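Local structure of uricase (Bacillus fastidiosus, 4R8X) at residues D[229-234]-D[256-261]; D[233-238]-D[245-250]; D[73-78]-D[101-106]. The protein catalyses the oxidation of urate by molecular oxygen, the first of the three steps that lead from urate to (S)-allantoin. All blocks are in the same frame, centred on the assembly; numbering follows the deposited sequence.

Contact 1: D[229-234]-D[256-261]; sequences RDIAAS and LDRFPQ
I231 meets F259 and R258 through a single methyl: CD1 lies 3.8 Å from CE2 of the F259 ring and 4.0 Å from CG of R258. The methyl comes up obliquely to the ring, and the two side chains run past each other in opposite directions. With CG1 anti to the carbonyl carbon (chi1 -68°) and chi2 extended at 171°, the isoleucine stretches its long branch straight out from its helix, which bridges backbones whose nearest CA atoms, those of I231 and R258, are still 9.1 Å apart. Isoleucine suits the place because its long CG1-CD1 branch reaches an apolar partner while CG2 stays close to its own helix.

R258 and F259 are themselves packed together. CB of R258 stands 4.0 Å above one face of the phenylalanine ring, displaced toward its rim, so arginine methylene and ring form one apolar surface for the isoleucine. The arginine, bent at chi2 (-54°), thus gives its hydrocarbon part to the contact and carries its charge elsewhere: NE forms a salt bridge with E30, and NH2 is hydrogen-bonded to the carbonyl oxygen of L322, the last residue of the chain.

Farther out, I231 is surrounded by more apolar contacts, touching I28 of a loop as well as T254 and I255 of helix 244-258. One residue before it, D230 binds R229 through OD1 and S31 through OD2.

F259 is where the chain leaves helix 244-258 and turns toward strand 262-271. The end of that helix therefore rests on helix 225-238, within the pair of consecutive helices that pack on the antiparallel sheet in the T-fold (tunnelling fold) of the uricase family.

Contact 2: D[233-238]-D[245-250]; sequences ASVFHT and QHLIYH
L247 reaches across to F236 and V235 with both of its methyls. CD2 makes the closer approach to the phenylalanine ring, 3.5 Å from CD1 of F236 and 3.8 Å from CE1, an oblique approach in which the two side chains cross. CD1 lies against the other helix, 4.0 Å from the CA of F236 and 4.2 Å from CG1 of V235. The leucine adopts one of the two shapes common in helices, CG opposite the backbone N (chi1 172°) with chi2 at 64°, and this spreads the fork toward helix 225-238. F236 also has CG opposite its backbone N, which places the ring against L198 and I200 of strand 198-208.

Here two consecutive helices, joined by a short connection, lie on the antiparallel sheet of the uricase fold, their segment axes 9.9 Å apart and inclined at 130°. The leucine also touches I200 of that sheet, so it is wedged between the neighbouring helix and the strand. Cut back to an alanine, this position would probably leave a gap beside CD1 and CE1 of F236 and take from V235 CG1 its leucine partner, giving the ring more freedom to turn.

V235, beta-branched and compact, fits where the backbones come close. Its CG1 meets the carbonyl carbon of H250 at 4.2 Å, with the H250 CB only slightly farther away. The end of the H250 side chain leads off from helix 225-238, so CB rather than the ring takes part. Near the start of helix 244-258, Q245 is predicted to bind urate; beyond the contact, V135 of a second subunit packs on F236, and F58 of a third covers Q245, I248 and Y249.

Contact 3: D[73-78]-D[101-106]; sequences KNFIQR and AKYSHL
K102, at the end of helix 88-102, is the first residue of segment 101-106 to touch F75, whose ring also stacks with those of F99 and H79. It does so with its CB, 4.1 Å from CE2 of the phenylalanine. The ring is met obliquely and the two side chains cross. F75 gets there because its CG lies opposite the backbone N (chi1 -166°), projecting the ring away from helix 69-82 and across the 10.2 Å that separate the CA atoms of F75 and K102. Beyond CB the lysine bends at chi2 (58°) and leaves the phenylalanine. Its CG settles 3.4 Å above the centre of the Y103 ring, and its NZ ends in a salt bridge with E186 of a third subunit.

Y103 follows, the first residue to depart from helical backbone angles. CE2 of its ring lies 4.4 Å from CE2 of F75, again an oblique approach and a looser apolar touch than that made by the lysine. Tyrosine suits the spot because the flat ring can stay against the lysine chain and beside F75 while the hydroxyl passes beyond them to D185 of the third subunit.

From Y103 to L106 the chain makes a type I beta turn, closed by the bond from L106 N to Y103 O at 3.2 Å. H105 follows within it and packs on Q53 and L65; L106 touches L49 of strand 40-50 and L100, leading into strand 108-125.

Across the two segments the chemistry is purely apolar. The carbon parts of K102 and Y103 pack on F75 within the chain while NZ and OH bond to E186 and D185 of the third subunit, so the same two residues join an intrachain apolar contact to the subunit interface.

Contacts 1 and 2 join the same pair of helices, 225-238 and 244-258, and share A233 and S234; their centres are about 11 Å apart. Both are buried, centred about 13 and 17 Å from the chain's centre. Contact 3 ties helix 69-82 to the end of helix 88-102 on the opposite side, about 26 Å from that centre, and includes an exposed lysine at the border with another subunit. None has hydrogen bonds across its segments. Contact 2 buries the most surface and is made mainly by aliphatic and aromatic side chains. Contacts 1 and 3 each use the carbon chain of a basic residue, whose charged end goes to E30 and the carbonyl of L322 in one and to another subunit in the other.

Contact 1: D[229-234]-D[256-261]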
loop_
_atom_site.group_PDB
_atom_site.type_symbol
_atom_site.label_atom_id
_atom_site.label_comp_id
_atom_site.label_asym_id
_atom_site.label_seq_id
_atom_site.Cartn_x
_atom_site.Cartn_y
_atom_site.Cartn_z
ATOM N N ARG D 229 1.969 3.650 -25.446
ATOM C CA ARG D 229 2.573 4.494 -24.415
ATOM C C ARG D 229 3.418 5.596 -25.062
ATOM O O ARG D 229 3.344 6.765 -24.674
ATOM C CB ARG D 229 3.410 3.620 -23.474
ATOM C CG ARG D 229 4.056 4.326 -22.287
ATOM C CD ARG D 229 5.467 4.814 -22.610
ATOM N NE ARG D 229 6.260 3.803 -23.304
ATOM C CZ ARG D 229 6.843 2.766 -22.711
ATOM N NH1 ARG D 229 6.727 2.592 -21.401
ATOM N NH2 ARG D 229 7.544 1.899 -23.428
ATOM N N ASP D 230 4.226 5.225 -26.050
ATOM C CA ASP D 230 5.056 6.196 -26.756
ATOM C C ASP D 230 4.229 7.223 -27.534
ATOM O O ASP D 230 4.611 8.392 -27.602
ATOM C CB ASP D 230 6.052 5.502 -27.683
ATOM C CG ASP D 230 7.133 4.754 -26.926
ATOM O OD1 ASP D 230 7.303 4.999 -25.707
ATOM O OD2 ASP D 230 7.809 3.918 -27.560
ATOM N N ILE D 231 3.108 6.802 -28.123
ATOM C CA ILE D 231 2.219 7.758 -28.781
ATOM C C ILE D 231 1.665 8.747 -27.752
ATOM O O ILE D 231 1.696 9.957 -27.957
ATOM C CB ILE D 231 1.073 7.069 -29.530
ATOM C CG1 ILE D 231 1.614 6.301 -30.734
ATOM C CG2 ILE D 231 0.034 8.094 -29.994
ATOM C CD1 ILE D 231 0.568 5.425 -31.383
ATOM N N ALA D 232 1.155 8.229 -26.647
ATOM C CA ALA D 232 0.644 9.085 -25.574
ATOM C C ALA D 232 1.662 10.124 -25.109
ATOM O O ALA D 232 1.339 11.303 -24.983
ATOM C CB ALA D 232 0.190 8.237 -24.395
ATOM N N ALA D 233 2.894 9.691 -24.861
ATOM C CA ALA D 233 3.925 10.599 -24.394
ATOM C C ALA D 233 4.244 11.653 -25.447
ATOM O O ALA D 233 4.418 12.827 -25.126
ATOM C CB ALA D 233 5.169 9.822 -24.026
ATOM N N SER D 234 4.296 11.226 -26.706
ATOM C CA SER D 234 4.643 12.110 -27.815
ATOM C C SER D 234 3.580 13.179 -28.039
ATOM O O SER D 234 3.896 14.349 -28.253
ATOM C CB SER D 234 4.864 11.305 -29.101
ATOM O OG SER D 234 5.972 10.427 -28.954
ATOM N N LEU D 256 -5.509 5.625 -33.217
ATOM C CA LEU D 256 -6.367 5.129 -34.291
ATOM C C LEU D 256 -5.774 5.378 -35.686
ATOM O O LEU D 256 -5.913 4.548 -36.594
ATOM C CB LEU D 256 -7.752 5.754 -34.161
ATOM C CG LEU D 256 -8.517 5.320 -32.906
ATOM C CD1 LEU D 256 -9.766 6.161 -32.664
ATOM C CD2 LEU D 256 -8.876 3.838 -32.961
ATOM N N ASP D 257 -5.118 6.524 -35.855
ATOM C CA ASP D 257 -4.458 6.883 -37.109
ATOM C C ASP D 257 -3.310 5.928 -37.435
ATOM O O ASP D 257 -3.184 5.439 -38.564
ATOM C CB ASP D 257 -3.941 8.322 -37.016
ATOM C CG ASP D 257 -3.852 9.014 -38.365
ATOM O OD1 ASP D 257 -4.133 8.389 -39.414
ATOM O OD2 ASP D 257 -3.502 10.215 -38.371
ATOM N N ARG D 258 -2.468 5.665 -36.439
ATOM C CA ARG D 258 -1.329 4.778 -36.623
ATOM C C ARG D 258 -1.741 3.322 -36.784
ATOM O O ARG D 258 -1.060 2.549 -37.466
ATOM C CB ARG D 258 -0.363 4.889 -35.448
ATOM C CG ARG D 258 0.272 6.241 -35.306
ATOM C CD ARG D 258 0.958 6.681 -36.590
ATOM N NE ARG D 258 1.562 7.994 -36.406
ATOM C CZ ARG D 258 1.565 8.966 -37.309
ATOM N NH1 ARG D 258 0.993 8.788 -38.490
ATOM N NH2 ARG D 258 2.141 10.124 -37.026
ATOM N N PHE D 259 -2.848 2.946 -36.148
ATOM C CA PHE D 259 -3.284 1.551 -36.171
ATOM C C PHE D 259 -4.723 1.424 -36.676
ATOM O O PHE D 259 -5.660 1.331 -35.886
ATOM C CB PHE D 259 -3.130 0.916 -34.788
ATOM C CG PHE D 259 -1.729 1.006 -34.241
ATOM C CD1 PHE D 259 -0.695 0.313 -34.852
ATOM C CD2 PHE D 259 -1.445 1.782 -33.124
ATOM C CE1 PHE D 259 0.601 0.380 -34.360
ATOM C CE2 PHE D 259 -0.141 1.860 -32.629
ATOM C CZ PHE D 259 0.880 1.159 -33.250
ATOM N N PRO D 260 -4.900 1.410 -38.007
ATOM C CA PRO D 260 -6.236 1.356 -38.617
ATOM C C PRO D 260 -7.016 0.099 -38.238
ATOM O O PRO D 260 -8.244 0.077 -38.378
ATOM C CB PRO D 260 -5.935 1.342 -40.122
ATOM C CG PRO D 260 -4.599 1.954 -40.261
ATOM C CD PRO D 260 -3.837 1.573 -39.015
ATOM N N GLN D 261 -6.314 -0.929 -37.770
ATOM C CA GLN D 261 -6.956 -2.192 -37.435
ATOM C C GLN D 261 -7.627 -2.169 -36.054
ATOM O O GLN D 261 -8.258 -3.145 -35.647
ATOM C CB GLN D 261 -5.976 -3.371 -37.579
ATOM C CG GLN D 261 -4.974 -3.547 -36.429
ATOM C CD GLN D 261 -3.725 -2.697 -36.583
ATOM O OE1 GLN D 261 -3.764 -1.602 -37.142
ATOM N NE2 GLN D 261 -2.607 -3.198 -36.071
#

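Contact 2: D[233-238]-D[245-250]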
loop_
_atom_site.group_PDB
_atom_site.type_symbol
_atom_site.label_atom_id
_atom_site.label_comp_id
_atom_site.label_asym_id
_atom_site.label_seq_id
_atom_site.Cartn_x
_atom_site.Cartn_y
_atom_site.Cartn_z
ATOM N N ALA D 233 2.894 9.691 -24.861
ATOM C CA ALA D 233 3.925 10.599 -24.394
ATOM C C ALA D 233 4.244 11.653 -25.447
ATOM O O ALA D 233 4.418 12.827 -25.126
ATOM C CB ALA D 233 5.169 9.822 -24.026
ATOM N N SER D 234 4.296 11.226 -26.706
ATOM C CA SER D 234 4.643 12.110 -27.815
ATOM C C SER D 234 3.580 13.179 -28.039
ATOM O O SER D 234 3.896 14.349 -28.253
ATOM C CB SER D 234 4.864 11.305 -29.101
ATOM O OG SER D 234 5.972 10.427 -28.954
ATOM N N VAL D 235 2.321 12.773 -27.972
ATOM C CA VAL D 235 1.224 13.716 -28.126
ATOM C C VAL D 235 1.187 14.695 -26.948
ATOM O O VAL D 235 1.025 15.894 -27.145
ATOM C CB VAL D 235 -0.120 12.987 -28.291
ATOM C CG1 VAL D 235 -1.299 13.982 -28.283
ATOM C CG2 VAL D 235 -0.111 12.168 -29.589
ATOM N N PHE D 236 1.379 14.193 -25.730
ATOM C CA PHE D 236 1.448 15.051 -24.541
ATOM C C PHE D 236 2.546 16.111 -24.714
ATOM O O PHE D 236 2.344 17.298 -24.422
ATOM C CB PHE D 236 1.703 14.185 -23.300
ATOM C CG PHE D 236 1.437 14.874 -21.977
ATOM C CD1 PHE D 236 0.564 15.950 -21.878
ATOM C CD2 PHE D 236 2.075 14.428 -20.823
ATOM C CE1 PHE D 236 0.330 16.569 -20.647
ATOM C CE2 PHE D 236 1.848 15.037 -19.591
ATOM C CZ PHE D 236 0.977 16.111 -19.502
ATOM N N HIS D 237 3.694 15.684 -25.237
ATOM C CA HIS D 237 4.832 16.581 -25.473
ATOM C C HIS D 237 4.531 17.681 -26.483
ATOM O O HIS D 237 4.847 18.841 -26.251
ATOM C CB HIS D 237 6.047 15.752 -25.911
ATOM C CG HIS D 237 7.199 16.555 -26.438
ATOM N ND1 HIS D 237 8.278 16.917 -25.658
ATOM C CD2 HIS D 237 7.463 17.017 -27.682
ATOM C CE1 HIS D 237 9.146 17.583 -26.398
ATOM N NE2 HIS D 237 8.677 17.654 -27.632
ATOM N N THR D 238 3.894 17.314 -27.590
ATOM C CA THR D 238 3.734 18.220 -28.725
ATOM C C THR D 238 2.477 19.097 -28.664
ATOM O O THR D 238 2.525 20.292 -28.970
ATOM C CB THR D 238 3.748 17.418 -30.045
ATOM O OG1 THR D 238 5.038 16.825 -30.224
ATOM C CG2 THR D 238 3.432 18.310 -31.240
ATOM N N GLN D 245 -9.318 16.289 -20.992
ATOM C CA GLN D 245 -10.350 15.829 -21.918
ATOM C C GLN D 245 -9.882 15.989 -23.356
ATOM O O GLN D 245 -9.923 15.048 -24.141
ATOM C CB GLN D 245 -11.651 16.616 -21.726
ATOM C CG GLN D 245 -12.419 16.271 -20.462
ATOM C CD GLN D 245 -12.047 17.139 -19.275
ATOM O OE1 GLN D 245 -10.892 17.551 -19.119
ATOM N NE2 GLN D 245 -13.032 17.423 -18.426
ATOM N N HIS D 246 -9.435 17.196 -23.680
ATOM C CA HIS D 246 -8.929 17.520 -25.004
ATOM C C HIS D 246 -7.697 16.675 -25.353
ATOM O O HIS D 246 -7.593 16.130 -26.448
ATOM C CB HIS D 246 -8.627 19.020 -25.052
ATOM C CG HIS D 246 -8.008 19.487 -26.331
ATOM N ND1 HIS D 246 -6.735 20.012 -26.389
ATOM C CD2 HIS D 246 -8.490 19.524 -27.597
ATOM C CE1 HIS D 246 -6.458 20.352 -27.636
ATOM N NE2 HIS D 246 -7.507 20.065 -28.389
ATOM N N LEU D 247 -6.774 16.553 -24.408
ATOM C CA LEU D 247 -5.568 15.756 -24.618
ATOM C C LEU D 247 -5.856 14.307 -25.009
ATOM O O LEU D 247 -5.297 13.802 -25.987
ATOM C CB LEU D 247 -4.687 15.805 -23.375
ATOM C CG LEU D 247 -3.480 14.867 -23.362
ATOM C CD1 LEU D 247 -2.497 15.240 -24.470
ATOM C CD2 LEU D 247 -2.819 14.918 -22.003
ATOM N N ILE D 248 -6.734 13.643 -24.265
ATOM C CA ILE D 248 -6.947 12.228 -24.508
ATOM C C ILE D 248 -7.705 11.996 -25.807
ATOM O O ILE D 248 -7.523 10.965 -26.456
ATOM C CB ILE D 248 -7.590 11.492 -23.307
ATOM C CG1 ILE D 248 -8.952 12.079 -22.944
ATOM C CG2 ILE D 248 -6.651 11.539 -22.107
ATOM C CD1 ILE D 248 -9.664 11.272 -21.870
ATOM N N TYR D 249 -8.521 12.966 -26.212
ATOM C CA TYR D 249 -9.159 12.867 -27.517
ATOM C C TYR D 249 -8.086 12.770 -28.603
ATOM O O TYR D 249 -8.136 11.895 -29.477
ATOM C CB TYR D 249 -10.065 14.076 -27.774
ATOM C CG TYR D 249 -10.800 14.043 -29.100
ATOM C CD1 TYR D 249 -11.642 12.987 -29.427
ATOM C CD2 TYR D 249 -10.661 15.079 -30.022
ATOM C CE1 TYR D 249 -12.324 12.964 -30.635
ATOM C CE2 TYR D 249 -11.340 15.060 -31.228
ATOM C CZ TYR D 249 -12.166 13.999 -31.528
ATOM O OH TYR D 249 -12.846 13.968 -32.725
ATOM N N HIS D 250 -7.097 13.654 -28.528
ATOM C CA HIS D 250 -6.016 13.669 -29.502
ATOM C C HIS D 250 -5.057 12.488 -29.407
ATOM O O HIS D 250 -4.567 12.008 -30.419
ATOM C CB HIS D 250 -5.282 15.004 -29.449
ATOM C CG HIS D 250 -6.044 16.109 -30.104
ATOM N ND1 HIS D 250 -5.785 16.520 -31.391
ATOM C CD2 HIS D 250 -7.104 16.838 -29.680
ATOM C CE1 HIS D 250 -6.625 17.485 -31.720
ATOM N NE2 HIS D 250 -7.447 17.686 -30.706
#

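Contact 3: D[73-78]-D[101-106]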
loop_
_atom_site.group_PDB
_atom_site.type_symbol
_atom_site.label_atom_id
_atom_site.label_comp_id
_atom_site.label_asym_id
_atom_site.label_seq_id
_atom_site.Cartn_x
_atom_site.Cartn_y
_atom_site.Cartn_z
ATOM N N LYS D 73 -4.228 -23.216 -11.098
ATOM C CA LYS D 73 -2.925 -22.593 -11.030
ATOM C C LYS D 73 -1.886 -23.446 -11.761
ATOM O O LYS D 73 -1.123 -22.936 -12.574
ATOM C CB LYS D 73 -2.538 -22.368 -9.568
ATOM C CG LYS D 73 -1.079 -21.993 -9.351
ATOM C CD LYS D 73 -0.673 -22.156 -7.898
ATOM C CE LYS D 73 -0.728 -23.615 -7.457
ATOM N NZ LYS D 73 0.384 -24.459 -7.961
ATOM N N ASN D 74 -1.885 -24.753 -11.495
ATOM C CA ASN D 74 -0.969 -25.668 -12.170
ATOM C C ASN D 74 -1.190 -25.672 -13.678
ATOM O O ASN D 74 -0.248 -25.685 -14.457
ATOM C CB ASN D 74 -1.123 -27.101 -11.641
ATOM C CG ASN D 74 -0.697 -27.249 -10.192
ATOM O OD1 ASN D 74 0.108 -26.470 -9.690
ATOM N ND2 ASN D 74 -1.221 -28.278 -9.519
ATOM N N PHE D 75 -2.455 -25.662 -14.080
ATOM C CA PHE D 75 -2.822 -25.630 -15.493
ATOM C C PHE D 75 -2.191 -24.427 -16.197
ATOM O O PHE D 75 -1.583 -24.562 -17.267
ATOM C CB PHE D 75 -4.344 -25.564 -15.597
ATOM C CG PHE D 75 -4.899 -25.863 -16.972
ATOM C CD1 PHE D 75 -5.011 -24.861 -17.929
ATOM C CD2 PHE D 75 -5.363 -27.134 -17.284
ATOM C CE1 PHE D 75 -5.552 -25.125 -19.185
ATOM C CE2 PHE D 75 -5.903 -27.402 -18.535
ATOM C CZ PHE D 75 -5.999 -26.404 -19.482
ATOM N N ILE D 76 -2.324 -23.244 -15.595
ATOM C CA ILE D 76 -1.828 -22.036 -16.220
ATOM C C ILE D 76 -0.316 -22.085 -16.300
ATOM O O ILE D 76 0.281 -21.823 -17.346
ATOM C CB ILE D 76 -2.282 -20.783 -15.442
ATOM C CG1 ILE D 76 -3.808 -20.627 -15.522
ATOM C CG2 ILE D 76 -1.566 -19.521 -15.958
ATOM C CD1 ILE D 76 -4.364 -19.657 -14.492
ATOM N N GLN D 77 0.304 -22.448 -15.188
ATOM C CA GLN D 77 1.750 -22.470 -15.134
ATOM C C GLN D 77 2.358 -23.467 -16.133
ATOM O O GLN D 77 3.378 -23.184 -16.763
ATOM C CB GLN D 77 2.216 -22.698 -13.691
ATOM C CG GLN D 77 1.939 -21.462 -12.807
ATOM C CD GLN D 77 2.120 -21.719 -11.328
ATOM O OE1 GLN D 77 2.233 -22.862 -10.897
ATOM N NE2 GLN D 77 2.147 -20.643 -10.539
ATOM N N ARG D 78 1.711 -24.609 -16.330
ATOM C CA ARG D 78 2.228 -25.564 -17.293
ATOM C C ARG D 78 2.026 -25.101 -18.731
ATOM O O ARG D 78 2.867 -25.346 -19.599
ATOM C CB ARG D 78 1.622 -26.941 -17.059
ATOM C CG ARG D 78 2.211 -27.583 -15.829
ATOM C CD ARG D 78 1.537 -28.874 -15.472
ATOM N NE ARG D 78 1.544 -29.066 -14.030
ATOM C CZ ARG D 78 0.968 -30.094 -13.424
ATOM N NH1 ARG D 78 0.362 -31.018 -14.153
ATOM N NH2 ARG D 78 1.008 -30.200 -12.103
ATOM N N ALA D 101 -11.134 -27.195 -23.649
ATOM C CA ALA D 101 -10.896 -28.485 -24.292
ATOM C C ALA D 101 -10.798 -29.577 -23.243
ATOM O O ALA D 101 -11.235 -30.709 -23.467
ATOM C CB ALA D 101 -9.632 -28.439 -25.130
ATOM N N LYS D 102 -10.214 -29.237 -22.096
ATOM C CA LYS D 102 -9.993 -30.217 -21.038
ATOM C C LYS D 102 -11.272 -30.531 -20.255
ATOM O O LYS D 102 -11.504 -31.671 -19.879
ATOM C CB LYS D 102 -8.896 -29.729 -20.089
ATOM C CG LYS D 102 -8.568 -30.682 -18.965
ATOM C CD LYS D 102 -8.145 -32.028 -19.495
ATOM C CE LYS D 102 -7.624 -32.895 -18.366
ATOM N NZ LYS D 102 -7.132 -34.186 -18.902
ATOM N N TYR D 103 -12.098 -29.518 -20.013
ATOM C CA TYR D 103 -13.238 -29.655 -19.114
ATOM C C TYR D 103 -14.552 -29.343 -19.826
ATOM O O TYR D 103 -14.945 -28.189 -19.960
ATOM C CB TYR D 103 -13.052 -28.754 -17.883
ATOM C CG TYR D 103 -11.797 -29.098 -17.116
ATOM C CD1 TYR D 103 -11.691 -30.309 -16.443
ATOM C CD2 TYR D 103 -10.704 -28.240 -17.100
ATOM C CE1 TYR D 103 -10.546 -30.646 -15.748
ATOM C CE2 TYR D 103 -9.545 -28.565 -16.401
ATOM C CZ TYR D 103 -9.473 -29.777 -15.737
ATOM O OH TYR D 103 -8.328 -30.124 -15.048
ATOM N N SER D 104 -15.237 -30.395 -20.259
ATOM C CA SER D 104 -16.420 -30.267 -21.104
ATOM C C SER D 104 -17.597 -29.610 -20.387
ATOM O O SER D 104 -18.488 -29.063 -21.029
ATOM C CB SER D 104 -16.840 -31.643 -21.618
ATOM O OG SER D 104 -17.186 -32.481 -20.533
ATOM N N HIS D 105 -17.590 -29.662 -19.059
ATOM C CA HIS D 105 -18.687 -29.116 -18.254
ATOM C C HIS D 105 -18.622 -27.597 -18.052
ATOM O O HIS D 105 -19.535 -26.999 -17.479
ATOM C CB HIS D 105 -18.732 -29.806 -16.894
ATOM C CG HIS D 105 -17.524 -29.548 -16.054
ATOM N ND1 HIS D 105 -16.343 -30.235 -16.223
ATOM C CD2 HIS D 105 -17.310 -28.671 -15.044
ATOM C CE1 HIS D 105 -15.453 -29.797 -15.352
ATOM N NE2 HIS D 105 -16.013 -28.844 -14.627
ATOM N N LEU D 106 -17.539 -26.976 -18.506
ATOM C CA LEU D 106 -17.417 -25.528 -18.438
ATOM C C LEU D 106 -18.049 -24.890 -19.670
ATOM O O LEU D 106 -17.912 -25.417 -20.780
ATOM C CB LEU D 106 -15.943 -25.138 -18.378
ATOM C CG LEU D 106 -15.136 -25.697 -17.205
ATOM C CD1 LEU D 106 -13.691 -25.235 -17.304
ATOM C CD2 LEU D 106 -15.767 -25.304 -15.871
#